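Local structure of malonyl CoA reductase (malonate semialdehyde-forming) (Sulfolobus tokodaii, 2EP5) at residues P159-I164 with K214-L219; G17-K22 with N328-A333; I103-A108 with G335-T340. The protein probably catalyses the NADPH-dependent reduction of malonyl-CoA to 3-oxopropanoate (malonate semialdehyde), releasing CoA. One frame throughout, in Å; residues are numbered along the deposited sequence.

How the contacts relate
Contacts 2 and 3 are neighbours, their centres about 10 Å apart, while contact 1 sits about 23 Å from the centre of contact 2 and 19 Å from that of contact 3. In sequence, contact 1 falls between the two segments of each of the others, whose own segments alternate. Contacts 2 and 3 meet where Met20 of helix 15-24 touches Thr337 of helix 334-347. Both bring the last part of the chain back to the Rossmann-type nucleotide-binding domain, near the predicted catalytic cysteine, one through the loop at 328-333 and the other through helix 334-347. Contact 1 instead joins two parts of the dimerisation domain, away from the predicted catalytic residues.

Contact 1: residues P159-I164 with K214-L219; sequences PIKPLI and KLNGKL
Asn216 does most of the touching here: its OD1 meets the backbone and CB of Lys161, while its CB meets Ile164. It is the first residue to leave helical geometry after helix 204-215. The amide runs past Lys161 in the opposite direction, bringing Asn216 OD1 to 3.5 Å from Lys161 CA. Ile160 CG2 lies 3.9 Å from the same Asn216 OD1 and as near ND2, these two side chains crossing at about a right angle. OD1 is buried by the contact and has no hydrogen-bonding partner in the model, whereas ND2 turns back to Leu212 O of its own helix. Nearer the backbone, Ile164 CD1 packs on Asn216 CB at 3.8 Å.

With CG anti to the backbone N (chi1 176°) and a bend at chi2, the Lys161 chain passes the amide and delivers NZ to water 1, 2.8 Å away. That water, 2.7 Å from Leu215 O and 2.9 Å from Gly217 O, can link the ammonium group to these carbonyls; Gly217 O also bonds His128.

Around this junction, Pro162 and Leu163 pack on helix 258-266, Lys161 touches Ile124 of helix 122-125, and Lys218 begins the short strand that pairs with 224-225.

Contact 2: residues G17-K22 with N328-A333; sequences GQKMVK and NLVRGA
Lys19, on the helix that follows the glycine-rich turn of the Rossmann-type nucleotide-binding domain, packs its aliphatic chain against Leu329 and Val330 in the loop between strand 319-326 and helix 334-347. The backbones stay apart, with Lys19 CA 7.2 Å from Leu329 CA, and the gap is spanned by the methylene groups of the lysine. Its CG meets Leu329 CB at 4.1 Å, the two side chains crossing at about a right angle. One carbon further out, Lys19 CD approaches Val330 CG2 at 4.2 Å. These are loose van der Waals contacts. The lysine has a chi1 of -97°, away from the staggered values, and a bend at chi2 (-70°), a shape that carries CD over to the valine. On the other side, Val330 offers the methyl that stands beside its own backbone N.

Gly17 to Lys22 belong to helix 15-24, which follows strand 5-10 of the parallel sheet after a short turn; in a Rossmann fold this first strand, turn and helix normally receive the dinucleotide. The facing loop is shaped by a type I turn from Val330 to Ala333, closed by Ala333 N to Val330 O at 3.1 Å, after which Ala333 takes the N-cap position of helix 334-347. The Leu329 side chain lies about 7 Å from that of Cys151, the predicted acyl-thioester nucleophile, and about 8 Å from that of His244, the predicted proton acceptor.

Beyond the hydrophobic part, Lys22 NZ forms a salt bridge with Glu54, to which Lys19 NZ makes only a long, weak ion pair. Asn328 touches Cys151 and is held by Ser181 and Gly243.

Contact 3: residues I103-A108 with G335-T340; sequences IVVSNA and GITILT
Strand 103-106 and the residue after it come up to one face of helix 334-347, closest where Asn107 CA and Thr337 CA are 6.6 Å apart. Val105 and Thr337 form the apolar half of the contact. Their side chains slide past each other in opposite directions, and Val105 CG1 rests 3.8 Å from Thr337 CG2. The threonine methyl, Thr337 CG2, also lies 4.0 Å from Val105 O, so it touches the backbone of the valine as well as its side chain. One helical turn along, Thr340 CG2 reaches the same valine methyl, Val105 CG1, at 4.2 Å.

Asn107 brings the polar half. Its CG sits between the backbone N and the carbonyl carbon (chi1 52°), and from there Asn107 OD1 faces the helix, 3.1 Å from Thr337 OG1. The two side chains cross at about a right angle. The stronger partner of that hydroxyl is Asn148 OD1, with Ala333 O also close by, and since it has a single proton to give, its bond to Asn107 is not settled.

On the far side of the strand Ser106 turns away from the helix. Ser106 OG, which also bonds Glu94 and Lys147, accepts from Ala108 N at 3.0 Å with an N-H...O angle of 163°, an ST turn that bends the chain just after the strand.

The Asn107 side chain lies about 8 Å from that of Cys151, the predicted nucleophile. Val105 pairs through its backbone with strand 80-83, while Val104 pairs with 144-147, inside a parallel sheet of the Rossmann type. A helix from the far end of the chain packing over such a sheet is a feature of the aspartate-semialdehyde dehydrogenase family.

Contact 1: residues P159-I164 with K214-L219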
# COMPACT_ATOMS: atom_id res chain seq x y z
N PRO A 159 26.07 10.62 -10.04
CA PRO A 159 26.18 12.07 -9.94
C PRO A 159 27.46 12.57 -9.26
O PRO A 159 27.93 13.67 -9.54
CB PRO A 159 24.92 12.46 -9.17
CG PRO A 159 24.73 11.31 -8.26
CD PRO A 159 25.02 10.11 -9.15
N ILE A 160 28.02 11.74 -8.38
CA ILE A 160 29.23 12.09 -7.66
C ILE A 160 30.49 12.17 -8.52
O ILE A 160 31.27 13.11 -8.39
CB ILE A 160 29.46 11.10 -6.50
CG1 ILE A 160 28.39 11.31 -5.42
CG2 ILE A 160 30.85 11.28 -5.90
CD1 ILE A 160 28.47 10.32 -4.29
N LYS A 161 30.69 11.19 -9.40
CA LYS A 161 31.87 11.15 -10.26
C LYS A 161 32.14 12.48 -10.99
O LYS A 161 33.20 13.08 -10.83
CB LYS A 161 31.75 10.02 -11.29
CG LYS A 161 32.88 9.96 -12.30
CD LYS A 161 34.20 9.59 -11.64
CE LYS A 161 35.32 9.53 -12.68
NZ LYS A 161 36.59 9.01 -12.11
N PRO A 162 31.18 12.94 -11.80
CA PRO A 162 31.41 14.21 -12.50
C PRO A 162 31.57 15.41 -11.56
O PRO A 162 31.88 16.51 -12.01
CB PRO A 162 30.20 14.32 -13.42
CG PRO A 162 29.13 13.56 -12.69
CD PRO A 162 29.88 12.36 -12.18
N LEU A 163 31.35 15.18 -10.27
CA LEU A 163 31.47 16.24 -9.27
C LEU A 163 32.50 15.81 -8.22
O LEU A 163 32.54 16.35 -7.11
CB LEU A 163 30.12 16.50 -8.59
CG LEU A 163 28.90 16.75 -9.47
CD1 LEU A 163 27.71 17.15 -8.59
CD2 LEU A 163 29.20 17.84 -10.48
N ILE A 164 33.33 14.85 -8.59
CA ILE A 164 34.33 14.32 -7.67
C ILE A 164 35.23 15.37 -7.03
O ILE A 164 35.65 15.20 -5.89
CB ILE A 164 35.21 13.25 -8.37
CG1 ILE A 164 36.15 12.61 -7.36
CG2 ILE A 164 35.99 13.87 -9.52
CD1 ILE A 164 35.45 11.90 -6.22
N LYS A 214 36.05 3.42 -3.77
CA LYS A 214 36.76 2.71 -4.83
C LYS A 214 36.23 3.07 -6.21
O LYS A 214 37.00 3.20 -7.16
CB LYS A 214 36.64 1.20 -4.61
CG LYS A 214 37.50 0.37 -5.53
CD LYS A 214 37.43 -1.10 -5.15
CE LYS A 214 38.34 -1.95 -6.01
NZ LYS A 214 38.34 -3.35 -5.54
N LEU A 215 34.92 3.22 -6.33
CA LEU A 215 34.31 3.58 -7.62
C LEU A 215 34.83 4.91 -8.14
O LEU A 215 35.01 5.09 -9.34
CB LEU A 215 32.79 3.65 -7.48
CG LEU A 215 32.12 2.30 -7.23
CD1 LEU A 215 30.67 2.51 -6.84
CD2 LEU A 215 32.25 1.43 -8.49
N ASN A 216 35.08 5.84 -7.22
CA ASN A 216 35.56 7.17 -7.58
C ASN A 216 37.07 7.29 -7.48
O ASN A 216 37.61 8.39 -7.62
CB ASN A 216 34.90 8.22 -6.69
CG ASN A 216 33.40 8.28 -6.88
OD1 ASN A 216 32.92 8.72 -7.93
ND2 ASN A 216 32.66 7.83 -5.88
N GLY A 217 37.73 6.17 -7.23
CA GLY A 217 39.17 6.17 -7.10
C GLY A 217 39.89 6.39 -8.41
O GLY A 217 39.27 6.40 -9.48
N LYS A 218 41.20 6.55 -8.34
CA LYS A 218 42.02 6.79 -9.51
C LYS A 218 43.05 5.69 -9.68
O LYS A 218 43.65 5.24 -8.71
CB LYS A 218 42.73 8.14 -9.38
CG LYS A 218 43.49 8.59 -10.61
CD LYS A 218 44.35 9.81 -10.27
CE LYS A 218 44.91 10.49 -11.51
NZ LYS A 218 43.84 11.17 -12.30
N LEU A 219 43.24 5.26 -10.92
CA LEU A 219 44.21 4.22 -11.24
C LEU A 219 45.59 4.84 -11.41
O LEU A 219 45.76 5.74 -12.23
CB LEU A 219 43.83 3.52 -12.54
CG LEU A 219 44.86 2.53 -13.08
CD1 LEU A 219 44.82 1.25 -12.25
CD2 LEU A 219 44.56 2.24 -14.54
O HOH W 1 36.71 6.57 -10.80

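Contact 2: residues G17-K22 with N328-A333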
# COMPACT_ATOMS: atom_id res chain seq x y z
N GLY A 17 18.60 -12.08 -11.36
CA GLY A 17 18.83 -13.13 -12.34
C GLY A 17 17.81 -13.10 -13.46
O GLY A 17 18.17 -13.18 -14.63
N GLN A 18 16.53 -12.96 -13.11
CA GLN A 18 15.48 -12.93 -14.13
C GLN A 18 15.63 -11.70 -15.01
O GLN A 18 15.41 -11.78 -16.22
CB GLN A 18 14.10 -12.98 -13.48
CG GLN A 18 13.88 -14.25 -12.64
CD GLN A 18 12.46 -14.40 -12.14
OE1 GLN A 18 12.20 -15.12 -11.16
NE2 GLN A 18 11.52 -13.73 -12.80
N LYS A 19 16.03 -10.58 -14.43
CA LYS A 19 16.24 -9.36 -15.21
C LYS A 19 17.33 -9.63 -16.26
O LYS A 19 17.17 -9.29 -17.44
CB LYS A 19 16.72 -8.21 -14.32
CG LYS A 19 15.62 -7.26 -13.88
CD LYS A 19 15.09 -6.42 -15.03
CE LYS A 19 13.80 -5.72 -14.62
NZ LYS A 19 13.23 -4.88 -15.71
N MET A 20 18.43 -10.23 -15.83
CA MET A 20 19.53 -10.52 -16.73
C MET A 20 19.12 -11.51 -17.82
O MET A 20 19.45 -11.33 -18.99
CB MET A 20 20.72 -11.06 -15.93
CG MET A 20 21.31 -10.04 -14.98
SD MET A 20 22.66 -10.65 -13.98
CE MET A 20 24.03 -10.48 -15.12
N VAL A 21 18.39 -12.55 -17.43
CA VAL A 21 17.93 -13.53 -18.39
C VAL A 21 17.11 -12.82 -19.46
O VAL A 21 17.27 -13.08 -20.65
CB VAL A 21 17.06 -14.62 -17.72
CG1 VAL A 21 16.29 -15.41 -18.78
CG2 VAL A 21 17.94 -15.57 -16.93
N LYS A 22 16.25 -11.89 -19.04
CA LYS A 22 15.41 -11.16 -19.99
C LYS A 22 16.23 -10.25 -20.90
O LYS A 22 15.96 -10.17 -22.10
CB LYS A 22 14.36 -10.32 -19.25
CG LYS A 22 13.29 -9.76 -20.18
CD LYS A 22 12.22 -8.96 -19.44
CE LYS A 22 12.76 -7.64 -18.89
NZ LYS A 22 11.72 -6.87 -18.14
N ASN A 328 17.28 0.00 -9.20
CA ASN A 328 18.23 -0.84 -8.47
C ASN A 328 18.44 -2.22 -9.11
O ASN A 328 19.46 -2.87 -8.86
CB ASN A 328 17.76 -1.02 -7.03
CG ASN A 328 16.34 -1.56 -6.95
OD1 ASN A 328 15.40 -0.90 -7.39
ND2 ASN A 328 16.19 -2.77 -6.42
N LEU A 329 17.49 -2.67 -9.92
CA LEU A 329 17.58 -3.97 -10.57
C LEU A 329 18.41 -3.95 -11.86
O LEU A 329 19.05 -4.95 -12.22
CB LEU A 329 16.19 -4.50 -10.90
CG LEU A 329 15.22 -4.78 -9.75
CD1 LEU A 329 13.94 -5.37 -10.32
CD2 LEU A 329 15.86 -5.75 -8.75
N VAL A 330 18.38 -2.82 -12.55
CA VAL A 330 19.09 -2.65 -13.81
C VAL A 330 20.42 -1.92 -13.61
O VAL A 330 21.49 -2.54 -13.60
CB VAL A 330 18.18 -1.88 -14.81
CG1 VAL A 330 18.88 -1.69 -16.14
CG2 VAL A 330 16.88 -2.64 -15.00
N ARG A 331 20.35 -0.61 -13.44
CA ARG A 331 21.54 0.19 -13.21
C ARG A 331 22.29 -0.37 -12.00
O ARG A 331 23.52 -0.39 -11.98
CB ARG A 331 21.16 1.64 -12.91
CG ARG A 331 22.36 2.56 -12.80
CD ARG A 331 22.87 2.84 -14.19
NE ARG A 331 24.32 2.79 -14.29
CZ ARG A 331 24.99 3.00 -15.41
NH1 ARG A 331 24.33 3.29 -16.52
NH2 ARG A 331 26.31 2.95 -15.41
N GLY A 332 21.54 -0.82 -11.01
CA GLY A 332 22.14 -1.32 -9.79
C GLY A 332 22.59 -2.77 -9.76
O GLY A 332 23.17 -3.19 -8.77
N ALA A 333 22.33 -3.53 -10.83
CA ALA A 333 22.74 -4.93 -10.87
C ALA A 333 22.83 -5.53 -12.27
O ALA A 333 23.90 -5.52 -12.87
CB ALA A 333 21.80 -5.77 -10.00

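Contact 3: residues I103-A108 with G335-T340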
# COMPACT_ATOMS: atom_id res chain seq x y z
N ILE A 103 36.61 -16.84 -16.35
CA ILE A 103 36.51 -15.38 -16.27
C ILE A 103 35.13 -15.13 -15.64
O ILE A 103 34.09 -15.48 -16.22
CB ILE A 103 36.53 -14.73 -17.67
CG1 ILE A 103 37.90 -14.93 -18.33
CG2 ILE A 103 36.21 -13.24 -17.53
CD1 ILE A 103 38.01 -14.30 -19.70
N VAL A 104 35.12 -14.54 -14.45
CA VAL A 104 33.87 -14.28 -13.73
C VAL A 104 33.59 -12.79 -13.52
O VAL A 104 34.46 -12.05 -13.07
CB VAL A 104 33.88 -14.96 -12.34
CG1 VAL A 104 32.56 -14.71 -11.62
CG2 VAL A 104 34.15 -16.44 -12.48
N VAL A 105 32.36 -12.38 -13.85
CA VAL A 105 31.89 -11.01 -13.66
C VAL A 105 30.67 -11.16 -12.74
O VAL A 105 29.64 -11.72 -13.14
CB VAL A 105 31.45 -10.35 -14.98
CG1 VAL A 105 31.04 -8.90 -14.73
CG2 VAL A 105 32.58 -10.40 -15.99
N SER A 106 30.80 -10.65 -11.52
CA SER A 106 29.75 -10.81 -10.52
C SER A 106 29.27 -9.55 -9.82
O SER A 106 30.06 -8.62 -9.59
CB SER A 106 30.24 -11.81 -9.47
OG SER A 106 29.51 -11.69 -8.27
N ASN A 107 27.98 -9.51 -9.48
CA ASN A 107 27.46 -8.35 -8.77
C ASN A 107 27.21 -8.67 -7.29
O ASN A 107 26.59 -7.89 -6.58
CB ASN A 107 26.20 -7.76 -9.45
CG ASN A 107 25.10 -8.79 -9.74
OD1 ASN A 107 24.54 -8.81 -10.84
ND2 ASN A 107 24.77 -9.62 -8.75
N ALA A 108 27.72 -9.81 -6.84
CA ALA A 108 27.60 -10.21 -5.43
C ALA A 108 28.72 -9.51 -4.66
O ALA A 108 29.80 -9.28 -5.21
CB ALA A 108 27.72 -11.71 -5.29
N GLY A 335 21.85 -4.70 -15.48
CA GLY A 335 22.40 -3.90 -16.55
C GLY A 335 23.86 -3.54 -16.45
O GLY A 335 24.55 -3.50 -17.48
N ILE A 336 24.37 -3.27 -15.25
CA ILE A 336 25.79 -2.90 -15.16
C ILE A 336 26.72 -4.09 -15.33
O ILE A 336 27.84 -3.93 -15.80
CB ILE A 336 26.15 -2.18 -13.84
CG1 ILE A 336 25.60 -2.95 -12.65
CG2 ILE A 336 25.64 -0.77 -13.88
CD1 ILE A 336 26.13 -2.45 -11.34
N THR A 337 26.26 -5.28 -14.96
CA THR A 337 27.08 -6.48 -15.12
C THR A 337 27.23 -6.76 -16.61
O THR A 337 28.32 -7.02 -17.12
CB THR A 337 26.43 -7.69 -14.45
OG1 THR A 337 26.35 -7.47 -13.04
CG2 THR A 337 27.24 -8.96 -14.72
N ILE A 338 26.10 -6.70 -17.32
CA ILE A 338 26.09 -6.95 -18.75
C ILE A 338 26.87 -5.85 -19.47
O ILE A 338 27.61 -6.12 -20.42
CB ILE A 338 24.62 -7.02 -19.26
CG1 ILE A 338 23.95 -8.28 -18.71
CG2 ILE A 338 24.57 -7.00 -20.78
CD1 ILE A 338 22.44 -8.34 -18.94
N LEU A 339 26.72 -4.62 -18.99
CA LEU A 339 27.42 -3.49 -19.60
C LEU A 339 28.92 -3.63 -19.34
O LEU A 339 29.74 -3.23 -20.17
CB LEU A 339 26.93 -2.16 -19.00
CG LEU A 339 26.83 -0.94 -19.92
CD1 LEU A 339 27.17 0.31 -19.13
CD2 LEU A 339 27.75 -1.06 -21.11
N THR A 340 29.26 -4.20 -18.19
CA THR A 340 30.66 -4.40 -17.85
C THR A 340 31.28 -5.38 -18.83
O THR A 340 32.41 -5.18 -19.28
CB THR A 340 30.83 -4.91 -16.40
OG1 THR A 340 30.32 -3.93 -15.49
CG2 THR A 340 32.30 -5.16 -16.09